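Malonyl CoA-acyl carrier protein transacylase (Burkholderia pseudomallei 1710b, PDB 3EZO) probably transfers the malonyl group from malonyl-CoA to holo-acyl carrier protein, releasing CoA and supplying malonyl-ACP for fatty acid synthesis. Local coordinates at residues A[72-77]-A[115-120]; A[108-113]-A[228-233]; A[234-239]-A[250-255]. One frame throughout, in Å; residues are numbered along the deposited sequence.

Contact 1 (A[72-77]-A[115-120]); sequences MLTAAY and DALPLV
L73 and L117 bring their CA atoms to 7.6 Å where two roughly antiparallel helical segments, 72-77 and 115-120, pass with axes 10.4 Å apart and N-to-C directions differing by 147°. L73 makes most of the contacts across the pair. It is directed toward the opposing helix, with CG anti to the backbone N (chi1 174°), and its CD2 methyl reaches a small apolar patch formed by one turn of that helix. L73 CD2 lies 3.9 Å from A116 CB. The CD2 methyl of L117 is 3.8 Å from L73 CD2. On the same patch, V120 CG2 stands 3.9 Å from L73 CD2. This leucine methyl also meets the backbone at A116 O, which already receives the helical bond from V120 N, so this last approach is van der Waals packing. The other branch, CD1, only brushes A116 CB.

Beside this centre, T74 and L117 lay their side chains across each other at about a right angle. L117 starts off along the flank of its helix, but its CD2 methyl bends inward to lie 3.4 Å from T74 OG1. That hydroxyl is hydrogen-bonded to P70 O one turn back in its own helix, which settles its polar end within an otherwise hydrophobic interface. P118 lacks an amide hydrogen for the turn before it and kinks the second helix.

All five touching residues are buried, and the contact joins helices 65-85 and 113-128 as a mainly apolar helix pair, with no hydrogen bond or salt bridge between the two segments. Helix 33-46 closes one border, where A42 meets both T74 and L117, while helix 99-107 supplies T103 against L73 and V106 against A116. Helix 212-223 packs through Y221 on P118 and L119.

Contact 2 (A[108-113]-A[228-233]); sequences AGAIAF and KAPKIS
Two backbone hydrogen bonds tie K231 and K228 to the 108-113 loop, and in both it is the 228-233 segment that donates. K231 N gives its hydrogen to A108 O at 2.8 Å, lying in the carbonyl plane. K228 N reaches A110 O, also at 2.8 Å, and meets it on a lone pair, with a nearly straight N-H...O angle of 172°. Two CA-H...O contacts add to these: P230 CA approaches A108 O, which thus has a second, weaker visitor, and A110 CA lies 3.2 Å from K228 O. A water gives its hydrogens to G109 O and A229 O and so links the two loops at a further point.

Helix 99-107 ends here in a Schellman motif, with G109 in the positive-phi position (phi 78°). A108 O is at the helix end and A110 O just past G109, and through them the loop ahead of strand 233-234 is fastened to this end of the helix.

Apolar contacts centre on A108, whose CB sits 3.8 Å from P230 CB and 4.0 Å from I232 CB; A110 CB touches the proline ring more loosely. The aliphatic part of K231 runs past the A108-G109 peptide. K231 CG stands between the backbone N and the carbonyl carbon (chi1 73°), which brings it to 3.3 Å from A108 O. The extended chain beyond carries K231 CE to 4.1 Å from G109 N, alongside a glycine that has no side chain to obstruct it. I232 also packs on Y80 of helix 65-85 and on P91.

Contact 3 (A[234-239]-A[250-255]); sequences VVNNID and KDALVR
The contact belongs to a beta-alpha connection: the chain leaving strand 233-234, at the edge of the parallel sheet, folds back on helix 246-256 and is fastened to it by a salt bridge between D239 and R255. The guanidinium meets the carboxylate end-on, R255 NH1 to D239 OD1 at 3.0 Å and R255 NH2 to D239 OD2 at 2.8 Å, each oxygen being approached on its syn side. The two planes are only 15° apart. A bend at chi3 (-65°) turns the arginine head, and R255 NE bonds to D251 OD2 at 2.7 Å, one helical turn earlier. Carboxylates on two edges thus fix the rotation of the guanidinium and probably offset its charge.

Next to this network I238 packs on the helix. I238 CG2 lies 3.9 Å from A252 CB, I238 CG1 comes 3.5 Å from R255 NH1, and I238 CD1 rests on the backbone carbonyl of R255. N236 places its ND2 3.4 Å from A252 CB, while its OD1 accepts the D239 amide in an Asx motif, 38° out of the carbonyl plane, and also takes A241 N; the aspartate's backbone is held in place by this turn. A water receives I238 N and donates to A252 O, 3.2 Å from each.

I238 is about 7 Å, side chain to side chain, from H207, a predicted catalytic residue, and N237 OD1 accepts from the backbone N of S98, the other. The far side of the helix packs on two more: L253 touches E101, Y102 and L105 of helix 99-107, and V254 meets R219 and L222 of helix 212-223.

Contact 1 is buried and mainly apolar between helices, contact 2 lies nearer the surface and relies on backbone bonds between loops, and contact 3 combines a buried isoleucine with a partly exposed salt-bridge network. Contacts 1 and 2 touch through F113, whose ring meets Y77 and L73; residues 108-113 lead into the helix that carries 115-120. Segments 228-233 and 234-239 of contacts 2 and 3 follow one another in the chain, and these contacts meet where A108 CB packs on V234 CG2. Helix 99-107 adjoins all three. Contacts 1 and 3 do not touch, yet each has a side chain, V120 or I238, about 10 Å from that of S98, whereas contact 2 is remote from the predicted active site.

Contact 1 (A[72-77]-A[115-120])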
loop_
_atom_site.group_PDB
_atom_site.type_symbol
_atom_site.label_atom_id
_atom_site.label_comp_id
_atom_site.label_asym_id
_atom_site.label_seq_id
_atom_site.Cartn_x
_atom_site.Cartn_y
_atom_site.Cartn_z
ATOM N N MET A 72 2.304 4.010 -8.459
ATOM C CA MET A 72 2.970 3.815 -7.185
ATOM C C MET A 72 3.815 2.534 -7.149
ATOM O O MET A 72 4.829 2.488 -6.445
ATOM C CB MET A 72 2.006 3.855 -6.000
ATOM C CG MET A 72 1.588 5.218 -5.557
ATOM S SD MET A 72 2.941 6.335 -5.229
ATOM C CE MET A 72 3.856 5.512 -3.882
ATOM N N LEU A 73 3.389 1.524 -7.903
ATOM C CA LEU A 73 4.163 0.313 -8.110
ATOM C C LEU A 73 5.457 0.677 -8.859
ATOM O O LEU A 73 6.545 0.302 -8.451
ATOM C CB LEU A 73 3.342 -0.686 -8.926
ATOM C CG LEU A 73 4.027 -1.968 -9.358
ATOM C CD1 LEU A 73 3.852 -3.075 -8.325
ATOM C CD2 LEU A 73 3.467 -2.429 -10.692
ATOM N N THR A 74 5.305 1.419 -9.953
ATOM C CA THR A 74 6.455 1.841 -10.780
ATOM C C THR A 74 7.453 2.690 -9.994
ATOM O O THR A 74 8.647 2.425 -9.998
ATOM C CB THR A 74 5.972 2.620 -11.983
ATOM O OG1 THR A 74 5.113 1.787 -12.742
ATOM C CG2 THR A 74 7.159 3.101 -12.849
ATOM N N ALA A 75 6.950 3.698 -9.293
ATOM C CA ALA A 75 7.812 4.678 -8.628
ATOM C C ALA A 75 8.595 4.043 -7.502
ATOM O O ALA A 75 9.817 4.257 -7.371
ATOM C CB ALA A 75 6.969 5.885 -8.107
ATOM N N ALA A 76 7.889 3.259 -6.689
ATOM C CA ALA A 76 8.532 2.534 -5.595
ATOM C C ALA A 76 9.452 1.459 -6.105
ATOM O O ALA A 76 10.567 1.330 -5.591
ATOM C CB ALA A 76 7.511 1.998 -4.596
ATOM N N TYR A 77 9.059 0.728 -7.144
ATOM C CA TYR A 77 9.963 -0.273 -7.714
ATOM C C TYR A 77 11.205 0.352 -8.383
ATOM O O TYR A 77 12.299 -0.153 -8.239
ATOM C CB TYR A 77 9.261 -1.238 -8.666
ATOM C CG TYR A 77 10.102 -2.458 -8.956
ATOM C CD1 TYR A 77 10.663 -3.220 -7.931
ATOM C CD2 TYR A 77 10.369 -2.835 -10.258
ATOM C CE1 TYR A 77 11.468 -4.362 -8.228
ATOM C CE2 TYR A 77 11.157 -3.933 -10.548
ATOM C CZ TYR A 77 11.712 -4.681 -9.541
ATOM O OH TYR A 77 12.465 -5.780 -9.913
ATOM N N ASP A 115 4.675 -8.261 -15.271
ATOM C CA ASP A 115 3.339 -8.816 -14.992
ATOM C C ASP A 115 2.588 -8.010 -13.960
ATOM O O ASP A 115 1.358 -7.929 -14.004
ATOM C CB ASP A 115 3.408 -10.282 -14.537
ATOM C CG ASP A 115 4.042 -11.165 -15.589
ATOM O OD1 ASP A 115 4.051 -10.755 -16.782
ATOM O OD2 ASP A 115 4.551 -12.245 -15.229
ATOM N N ALA A 116 3.313 -7.419 -13.038
ATOM C CA ALA A 116 2.691 -6.667 -11.966
ATOM C C ALA A 116 1.974 -5.406 -12.483
ATOM O O ALA A 116 1.020 -4.922 -11.876
ATOM C CB ALA A 116 3.710 -6.319 -10.876
ATOM N N LEU A 117 2.428 -4.895 -13.620
ATOM C CA LEU A 117 1.913 -3.640 -14.139
ATOM C C LEU A 117 0.423 -3.753 -14.550
ATOM O O LEU A 117 -0.408 -3.061 -13.972
ATOM C CB LEU A 117 2.852 -3.105 -15.246
ATOM C CG LEU A 117 4.145 -2.468 -14.729
ATOM C CD1 LEU A 117 5.280 -2.556 -15.776
ATOM C CD2 LEU A 117 3.921 -1.021 -14.245
ATOM N N PRO A 118 0.069 -4.650 -15.500
ATOM C CA PRO A 118 -1.358 -4.781 -15.823
ATOM C C PRO A 118 -2.178 -5.396 -14.666
ATOM O O PRO A 118 -3.384 -5.172 -14.578
ATOM C CB PRO A 118 -1.362 -5.660 -17.063
ATOM C CG PRO A 118 -0.013 -6.460 -16.978
ATOM C CD PRO A 118 0.929 -5.507 -16.336
ATOM N N LEU A 119 -1.520 -6.091 -13.734
ATOM C CA LEU A 119 -2.221 -6.683 -12.602
ATOM C C LEU A 119 -2.771 -5.586 -11.710
ATOM O O LEU A 119 -3.923 -5.648 -11.329
ATOM C CB LEU A 119 -1.302 -7.636 -11.814
ATOM C CG LEU A 119 -1.708 -8.173 -10.412
ATOM C CD1 LEU A 119 -3.075 -8.904 -10.359
ATOM C CD2 LEU A 119 -0.579 -9.101 -9.843
ATOM N N VAL A 120 -1.957 -4.579 -11.381
ATOM C CA VAL A 120 -2.405 -3.529 -10.487
ATOM C C VAL A 120 -3.319 -2.535 -11.183
ATOM O O VAL A 120 -4.196 -1.966 -10.540
ATOM C CB VAL A 120 -1.269 -2.830 -9.724
ATOM C CG1 VAL A 120 -0.410 -3.883 -9.047
ATOM C CG2 VAL A 120 -0.441 -1.913 -10.668
#

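Contact 2 (A[108-113]-A[228-233])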
loop_
_atom_site.group_PDB
_atom_site.type_symbol
_atom_site.label_atom_id
_atom_site.label_comp_id
_atom_site.label_asym_id
_atom_site.label_seq_id
_atom_site.Cartn_x
_atom_site.Cartn_y
_atom_site.Cartn_z
ATOM N N ALA A 108 10.615 -9.158 -4.144
ATOM C CA ALA A 108 10.894 -10.532 -3.634
ATOM C C ALA A 108 10.945 -11.577 -4.736
ATOM O O ALA A 108 11.162 -12.755 -4.475
ATOM C CB ALA A 108 9.790 -10.957 -2.550
ATOM N N GLY A 109 10.750 -11.177 -5.976
ATOM C CA GLY A 109 10.872 -12.140 -7.098
ATOM C C GLY A 109 9.652 -13.042 -7.251
ATOM O O GLY A 109 9.665 -14.003 -7.996
ATOM N N ALA A 110 8.573 -12.749 -6.529
ATOM C CA ALA A 110 7.371 -13.568 -6.645
ATOM C C ALA A 110 6.567 -13.265 -7.930
ATOM O O ALA A 110 5.945 -14.147 -8.492
ATOM C CB ALA A 110 6.501 -13.406 -5.355
ATOM N N ILE A 111 6.561 -11.996 -8.354
ATOM C CA ILE A 111 5.800 -11.554 -9.508
ATOM C C ILE A 111 6.732 -10.702 -10.375
ATOM O O ILE A 111 7.352 -9.787 -9.878
ATOM C CB ILE A 111 4.559 -10.705 -9.099
ATOM C CG1 ILE A 111 3.582 -11.512 -8.212
ATOM C CG2 ILE A 111 3.776 -10.202 -10.365
ATOM C CD1 ILE A 111 2.375 -10.653 -7.643
ATOM N N ALA A 112 6.839 -11.000 -11.654
ATOM C CA ALA A 112 7.683 -10.175 -12.510
ATOM C C ALA A 112 7.066 -8.768 -12.632
ATOM O O ALA A 112 5.842 -8.618 -12.767
ATOM C CB ALA A 112 7.854 -10.843 -13.915
ATOM N N PHE A 113 7.903 -7.748 -12.571
ATOM C CA PHE A 113 7.441 -6.365 -12.710
ATOM C C PHE A 113 6.577 -6.171 -13.941
ATOM O O PHE A 113 5.538 -5.551 -13.856
ATOM C CB PHE A 113 8.608 -5.392 -12.653
ATOM C CG PHE A 113 8.219 -3.921 -12.791
ATOM C CD1 PHE A 113 7.291 -3.330 -11.934
ATOM C CD2 PHE A 113 8.811 -3.130 -13.771
ATOM C CE1 PHE A 113 6.936 -1.956 -12.050
ATOM C CE2 PHE A 113 8.501 -1.751 -13.885
ATOM C CZ PHE A 113 7.555 -1.170 -13.022
ATOM N N LYS A 228 5.668 -16.951 -8.406
ATOM C CA LYS A 228 6.750 -17.806 -7.974
ATOM C C LYS A 228 7.005 -17.659 -6.488
ATOM O O LYS A 228 6.707 -16.605 -5.911
ATOM C CB LYS A 228 8.026 -17.337 -8.656
ATOM C CG LYS A 228 7.980 -17.327 -10.153
ATOM C CD LYS A 228 8.906 -18.322 -10.751
ATOM C CE LYS A 228 9.238 -17.943 -12.184
ATOM N NZ LYS A 228 9.809 -19.119 -12.844
ATOM N N ALA A 229 7.628 -18.668 -5.877
ATOM C CA ALA A 229 7.956 -18.621 -4.441
ATOM C C ALA A 229 8.958 -17.497 -4.215
ATOM O O ALA A 229 9.921 -17.414 -4.947
ATOM C CB ALA A 229 8.571 -19.964 -3.971
ATOM N N PRO A 230 8.731 -16.640 -3.204
ATOM C CA PRO A 230 9.607 -15.480 -3.041
ATOM C C PRO A 230 11.019 -15.837 -2.576
ATOM O O PRO A 230 11.218 -16.799 -1.859
ATOM C CB PRO A 230 8.879 -14.590 -2.016
ATOM C CG PRO A 230 7.745 -15.344 -1.512
ATOM C CD PRO A 230 7.534 -16.584 -2.340
ATOM N N LYS A 231 11.994 -15.045 -2.997
ATOM C CA LYS A 231 13.362 -15.194 -2.547
ATOM C C LYS A 231 13.618 -14.334 -1.328
ATOM O O LYS A 231 14.698 -14.370 -0.758
ATOM C CB LYS A 231 14.319 -14.804 -3.683
ATOM C CG LYS A 231 14.380 -13.320 -3.967
ATOM C CD LYS A 231 14.952 -13.000 -5.405
ATOM C CE LYS A 231 14.832 -11.490 -5.781
ATOM N NZ LYS A 231 15.132 -11.275 -7.237
ATOM N N ILE A 232 12.645 -13.510 -0.948
ATOM C CA ILE A 232 12.721 -12.728 0.277
ATOM C C ILE A 232 11.402 -12.944 1.005
ATOM O O ILE A 232 10.345 -12.928 0.361
ATOM C CB ILE A 232 12.798 -11.214 0.009
ATOM C CG1 ILE A 232 13.979 -10.848 -0.893
ATOM C CG2 ILE A 232 12.940 -10.426 1.340
ATOM C CD1 ILE A 232 14.043 -9.328 -1.171
ATOM N N SER A 233 11.445 -13.080 2.333
ATOM C CA SER A 233 10.204 -13.226 3.102
ATOM C C SER A 233 9.317 -12.004 2.902
ATOM O O SER A 233 9.784 -10.875 3.048
ATOM C CB SER A 233 10.535 -13.386 4.589
ATOM O OG SER A 233 11.250 -14.591 4.771
HETATM O O HOH W 1 11.753 -16.063 -6.785
#

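Contact 3 (A[234-239]-A[250-255])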
loop_
_atom_site.group_PDB
_atom_site.type_symbol
_atom_site.label_atom_id
_atom_site.label_comp_id
_atom_site.label_asym_id
_atom_site.label_seq_id
_atom_site.Cartn_x
_atom_site.Cartn_y
_atom_site.Cartn_z
ATOM N N VAL A 234 8.052 -12.234 2.551
ATOM C CA VAL A 234 7.044 -11.184 2.482
ATOM C C VAL A 234 5.994 -11.440 3.582
ATOM O O VAL A 234 5.415 -12.509 3.666
ATOM C CB VAL A 234 6.355 -11.179 1.097
ATOM C CG1 VAL A 234 5.377 -10.088 0.977
ATOM C CG2 VAL A 234 7.416 -11.188 -0.097
ATOM N N VAL A 235 5.736 -10.451 4.420
ATOM C CA VAL A 235 4.646 -10.533 5.385
ATOM C C VAL A 235 3.395 -9.833 4.816
ATOM O O VAL A 235 3.451 -8.688 4.378
ATOM C CB VAL A 235 5.109 -10.060 6.813
ATOM C CG1 VAL A 235 5.658 -8.634 6.867
ATOM C CG2 VAL A 235 3.982 -10.278 7.819
ATOM N N ASN A 236 2.279 -10.552 4.742
ATOM C CA ASN A 236 1.084 -10.016 4.067
ATOM C C ASN A 236 0.180 -9.192 4.966
ATOM O O ASN A 236 0.162 -9.341 6.200
ATOM C CB ASN A 236 0.330 -11.095 3.241
ATOM C CG ASN A 236 -0.223 -12.254 4.073
ATOM O OD1 ASN A 236 -0.675 -12.077 5.187
ATOM N ND2 ASN A 236 -0.201 -13.439 3.498
ATOM N N ASN A 237 -0.561 -8.289 4.342
ATOM C CA ASN A 237 -1.427 -7.363 5.047
ATOM C C ASN A 237 -2.598 -8.076 5.711
ATOM O O ASN A 237 -3.031 -7.703 6.777
ATOM C CB ASN A 237 -2.031 -6.361 4.075
ATOM C CG ASN A 237 -1.046 -5.344 3.531
ATOM O OD1 ASN A 237 -1.364 -4.649 2.568
ATOM N ND2 ASN A 237 0.099 -5.200 4.155
ATOM N N ILE A 238 -3.151 -9.052 5.027
ATOM C CA ILE A 238 -4.433 -9.680 5.433
ATOM C C ILE A 238 -4.249 -10.608 6.639
ATOM O O ILE A 238 -5.017 -10.534 7.602
ATOM C CB ILE A 238 -5.118 -10.381 4.249
ATOM C CG1 ILE A 238 -6.595 -10.725 4.584
ATOM C CG2 ILE A 238 -4.335 -11.628 3.782
ATOM C CD1 ILE A 238 -7.568 -9.567 4.539
ATOM N N ASP A 239 -3.201 -11.422 6.630
ATOM C CA ASP A 239 -3.021 -12.421 7.637
ATOM C C ASP A 239 -1.795 -12.180 8.533
ATOM O O ASP A 239 -1.610 -12.874 9.519
ATOM C CB ASP A 239 -2.892 -13.781 6.980
ATOM C CG ASP A 239 -4.152 -14.233 6.262
ATOM O OD1 ASP A 239 -5.267 -13.730 6.536
ATOM O OD2 ASP A 239 -4.018 -15.133 5.403
ATOM N N LYS A 250 -1.382 -15.592 -3.937
ATOM C CA LYS A 250 -2.534 -15.171 -4.697
ATOM C C LYS A 250 -3.765 -14.993 -3.814
ATOM O O LYS A 250 -4.437 -13.954 -3.905
ATOM C CB LYS A 250 -2.873 -16.172 -5.800
ATOM C CG LYS A 250 -1.824 -16.335 -6.883
ATOM C CD LYS A 250 -2.355 -17.171 -8.071
ATOM C CE LYS A 250 -1.274 -17.353 -9.131
ATOM N NZ LYS A 250 -1.736 -18.147 -10.266
ATOM N N ASP A 251 -4.065 -15.987 -2.965
ATOM C CA ASP A 251 -5.259 -15.902 -2.146
ATOM C C ASP A 251 -5.202 -14.728 -1.151
ATOM O O ASP A 251 -6.216 -14.046 -0.905
ATOM C CB ASP A 251 -5.520 -17.206 -1.380
ATOM C CG ASP A 251 -6.841 -17.152 -0.649
ATOM O OD1 ASP A 251 -7.894 -17.032 -1.316
ATOM O OD2 ASP A 251 -6.793 -17.135 0.591
ATOM N N ALA A 252 -4.006 -14.484 -0.612
ATOM C CA ALA A 252 -3.791 -13.344 0.272
ATOM C C ALA A 252 -4.017 -12.038 -0.488
ATOM O O ALA A 252 -4.566 -11.089 0.059
ATOM C CB ALA A 252 -2.416 -13.393 0.902
ATOM N N LEU A 253 -3.624 -11.983 -1.753
ATOM C CA LEU A 253 -3.927 -10.788 -2.565
ATOM C C LEU A 253 -5.426 -10.631 -2.848
ATOM O O LEU A 253 -5.927 -9.508 -2.860
ATOM C CB LEU A 253 -3.131 -10.756 -3.876
ATOM C CG LEU A 253 -1.615 -10.599 -3.745
ATOM C CD1 LEU A 253 -0.987 -10.694 -5.171
ATOM C CD2 LEU A 253 -1.218 -9.325 -3.007
ATOM N N VAL A 254 -6.115 -11.749 -3.096
ATOM C CA VAL A 254 -7.580 -11.756 -3.358
ATOM C C VAL A 254 -8.320 -11.209 -2.138
ATOM O O VAL A 254 -9.140 -10.264 -2.248
ATOM C CB VAL A 254 -8.071 -13.188 -3.752
ATOM C CG1 VAL A 254 -9.611 -13.338 -3.663
ATOM C CG2 VAL A 254 -7.546 -13.596 -5.141
ATOM N N ARG A 255 -7.999 -11.752 -0.955
ATOM C CA ARG A 255 -8.700 -11.376 0.264
ATOM C C ARG A 255 -8.298 -9.989 0.716
ATOM O O ARG A 255 -9.103 -9.254 1.359
ATOM C CB ARG A 255 -8.500 -12.425 1.359
ATOM C CG ARG A 255 -9.302 -13.709 1.105
ATOM C CD ARG A 255 -9.167 -14.761 2.231
ATOM N NE ARG A 255 -7.803 -15.261 2.312
ATOM C CZ ARG A 255 -6.915 -14.969 3.257
ATOM N NH1 ARG A 255 -7.238 -14.198 4.265
ATOM N NH2 ARG A 255 -5.669 -15.475 3.179
HETATM O O HOH W 2 -2.571 -9.560 1.969
#